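Long-range contact in tumor necrosis factor-inducible gene 6 protein (Homo sapiens, PDB 2PF5), which binds hyaluronan and other matrix glycosaminoglycans through its Link module, the part crystallised here, and transfers heavy chains from inter-alpha-inhibitor to hyaluronan: residues A[13-18]-A[85-90]. Sequence-based numbering, arbitrary orientation. Where two conformers were deposited one is given.
Sequences KLTYAE and SERWDA
With CG of Arg-87 set anti to its carbonyl carbon (chi1 -61°) and the chain bent at chi3 (96°), the guanidinium is brought across the Lys-13 side chain. CG of Lys-13 lies over one guanidinium face, off-centre near its rim, 3.7 Å from NH1 of Arg-87. NE and NH1 of Arg-87 both reach the backbone O of Lys-13, each in a weak, bent bond. Long flexible chains suit this solvent-facing border: CB of Arg-87 can rest against the Lys-13 backbone, although the like-charged NZ of Lys-13 and NH2 of Arg-87 come within 4.4 Å.

Inside this border the backbones pair. Leu-14 N donates to Trp-88 O (3.0 Å), and Trp-88 N donates to Leu-14 O (2.9 Å), making a single antiparallel bridge. Leu-14 O also accepts from the indole NE1 of Trp-51. The branched, apolar Leu-14 sends CD1 to CB of Ala-90, 3.9 Å away, where this small methyl also packs against Ala-19 of helix 16-25.

Thr-15 CA makes a nearly straight CA-H...O contact with Glu-86 O (3.3 Å). At the N-cap, the short hydroxyl of Thr-15 accepts from Glu-18 N through OG1; Glu-18 is long enough for OE1 to accept from Thr-15 N (3.1 Å). A water donates to the same OE1 and accepts a weak bond from Arg-87 NE. This reciprocal pair is a capping box, starting helix 16-25 of the Link module's alpha/beta fold just after the bridge tying its lead-in to the residue before strand 89-93.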
loop_
_atom_site.group_PDB
_atom_site.type_symbol
_atom_site.label_atom_id
_atom_site.label_comp_id
_atom_site.label_asym_id
_atom_site.label_seq_id
_atom_site.Cartn_x
_atom_site.Cartn_y
_atom_site.Cartn_z
ATOM N N LYS A 13 -5.384 9.369 4.174
ATOM C CA LYS A 13 -5.187 10.133 5.389
ATOM C C LYS A 13 -4.010 9.601 6.234
ATOM O O LYS A 13 -3.841 10.006 7.384
ATOM C CB LYS A 13 -6.515 10.185 6.167
ATOM C CG LYS A 13 -7.367 11.401 5.770
ATOM C CD LYS A 13 -8.833 11.119 5.855
ATOM C CE LYS A 13 -9.650 12.308 5.338
ATOM N NZ LYS A 13 -9.485 13.563 6.142
ATOM N N LEU A 14 -3.183 8.719 5.663
ATOM C CA LEU A 14 -2.008 8.212 6.376
ATOM C C LEU A 14 -0.709 8.751 5.798
ATOM O O LEU A 14 -0.466 8.643 4.602
ATOM C CB LEU A 14 -1.931 6.664 6.371
ATOM C CG LEU A 14 -3.124 5.929 7.002
ATOM C CD1 LEU A 14 -3.089 4.470 6.509
ATOM C CD2 LEU A 14 -3.065 5.983 8.485
ATOM N N THR A 15 0.144 9.313 6.665
ATOM C CA THR A 15 1.519 9.631 6.271
ATOM C C THR A 15 2.263 8.310 6.175
ATOM O O THR A 15 1.738 7.261 6.608
ATOM C CB THR A 15 2.233 10.528 7.301
ATOM O OG1 THR A 15 2.333 9.806 8.536
ATOM C CG2 THR A 15 1.457 11.869 7.531
ATOM N N TYR A 16 3.484 8.345 5.641
ATOM C CA TYR A 16 4.300 7.147 5.550
ATOM C C TYR A 16 4.495 6.513 6.930
ATOM O O TYR A 16 4.308 5.315 7.101
ATOM C CB TYR A 16 5.672 7.446 4.928
ATOM C CG TYR A 16 6.576 6.226 4.881
ATOM C CD1 TYR A 16 6.176 5.079 4.181
ATOM C CD2 TYR A 16 7.818 6.212 5.531
ATOM C CE1 TYR A 16 6.975 3.944 4.138
ATOM C CE2 TYR A 16 8.657 5.063 5.468
ATOM C CZ TYR A 16 8.206 3.937 4.782
ATOM O OH TYR A 16 8.975 2.797 4.662
ATOM N N ALA A 17 4.881 7.327 7.914
ATOM C CA ALA A 17 5.121 6.798 9.281
ATOM C C ALA A 17 3.836 6.205 9.867
ATOM O O ALA A 17 3.894 5.210 10.594
ATOM C CB ALA A 17 5.682 7.924 10.232
ATOM N N GLU A 18 2.693 6.831 9.601
ATOM C CA GLU A 18 1.421 6.349 10.127
ATOM C C GLU A 18 1.023 5.037 9.458
ATOM O O GLU A 18 0.523 4.101 10.112
ATOM C CB GLU A 18 0.325 7.386 9.914
ATOM C CG GLU A 18 0.545 8.588 10.819
ATOM C CD GLU A 18 -0.411 9.728 10.564
ATOM O OE1 GLU A 18 -0.994 9.839 9.453
ATOM O OE2 GLU A 18 -0.525 10.556 11.496
ATOM N N SER A 85 5.241 13.090 4.323
ATOM C CA SER A 85 4.029 13.574 4.994
ATOM C C SER A 85 2.848 13.627 4.019
ATOM O O SER A 85 1.754 14.063 4.375
ATOM C CB SER A 85 4.256 14.922 5.711
ATOM O OG SER A 85 4.310 16.013 4.807
ATOM N N GLU A 86 3.061 13.159 2.782
ATOM C CA GLU A 86 1.919 12.999 1.886
ATOM C C GLU A 86 0.960 12.003 2.540
ATOM O O GLU A 86 1.411 11.098 3.285
ATOM C CB GLU A 86 2.356 12.477 0.515
ATOM C CG GLU A 86 3.060 13.551 -0.356
ATOM C CD GLU A 86 3.500 12.991 -1.706
ATOM O OE1 GLU A 86 3.232 11.779 -1.969
ATOM O OE2 GLU A 86 4.126 13.738 -2.492
ATOM N N ARG A 87 -0.334 12.133 2.268
ATOM C CA ARG A 87 -1.344 11.242 2.894
ATOM C C ARG A 87 -1.987 10.306 1.852
ATOM O O ARG A 87 -2.578 10.743 0.867
ATOM C CB ARG A 87 -2.410 12.048 3.658
ATOM C CG ARG A 87 -1.822 12.884 4.796
ATOM C CD ARG A 87 -2.847 13.863 5.292
ATOM N NE ARG A 87 -3.510 13.276 6.444
ATOM C CZ ARG A 87 -4.626 13.730 7.009
ATOM N NH1 ARG A 87 -5.095 13.098 8.071
ATOM N NH2 ARG A 87 -5.282 14.782 6.516
ATOM N N TRP A 88 -1.834 9.005 2.085
ATOM C CA TRP A 88 -2.292 7.986 1.152
ATOM C C TRP A 88 -2.914 6.873 2.002
ATOM O O TRP A 88 -3.099 7.028 3.203
ATOM C CB TRP A 88 -1.108 7.433 0.351
ATOM C CG TRP A 88 -0.414 8.463 -0.592
ATOM C CD1 TRP A 88 0.824 9.039 -0.424
ATOM C CD2 TRP A 88 -0.946 9.006 -1.808
ATOM N NE1 TRP A 88 1.113 9.882 -1.489
ATOM C CE2 TRP A 88 0.041 9.886 -2.346
ATOM C CE3 TRP A 88 -2.148 8.825 -2.511
ATOM C CZ2 TRP A 88 -0.144 10.568 -3.558
ATOM C CZ3 TRP A 88 -2.345 9.519 -3.706
ATOM C CH2 TRP A 88 -1.338 10.377 -4.227
ATOM N N ASP A 89 -3.191 5.722 1.392
ATOM C CA ASP A 89 -3.598 4.586 2.193
ATOM C C ASP A 89 -2.349 3.761 2.541
ATOM O O ASP A 89 -1.214 4.266 2.471
ATOM C CB ASP A 89 -4.683 3.789 1.437
ATOM C CG ASP A 89 -6.013 4.526 1.373
ATOM O OD1 ASP A 89 -6.277 5.460 2.185
ATOM O OD2 ASP A 89 -6.826 4.157 0.499
ATOM N N ALA A 90 -2.536 2.486 2.888
ATOM C CA ALA A 90 -1.426 1.610 3.241
ATOM C C ALA A 90 -1.654 0.227 2.624
ATOM O O ALA A 90 -2.780 -0.248 2.577
ATOM C CB ALA A 90 -1.310 1.483 4.760
HETATM O O HOH W 1 -6.269 6.465 4.541
HETATM O O HOH W 2 -1.976 12.246 8.865
#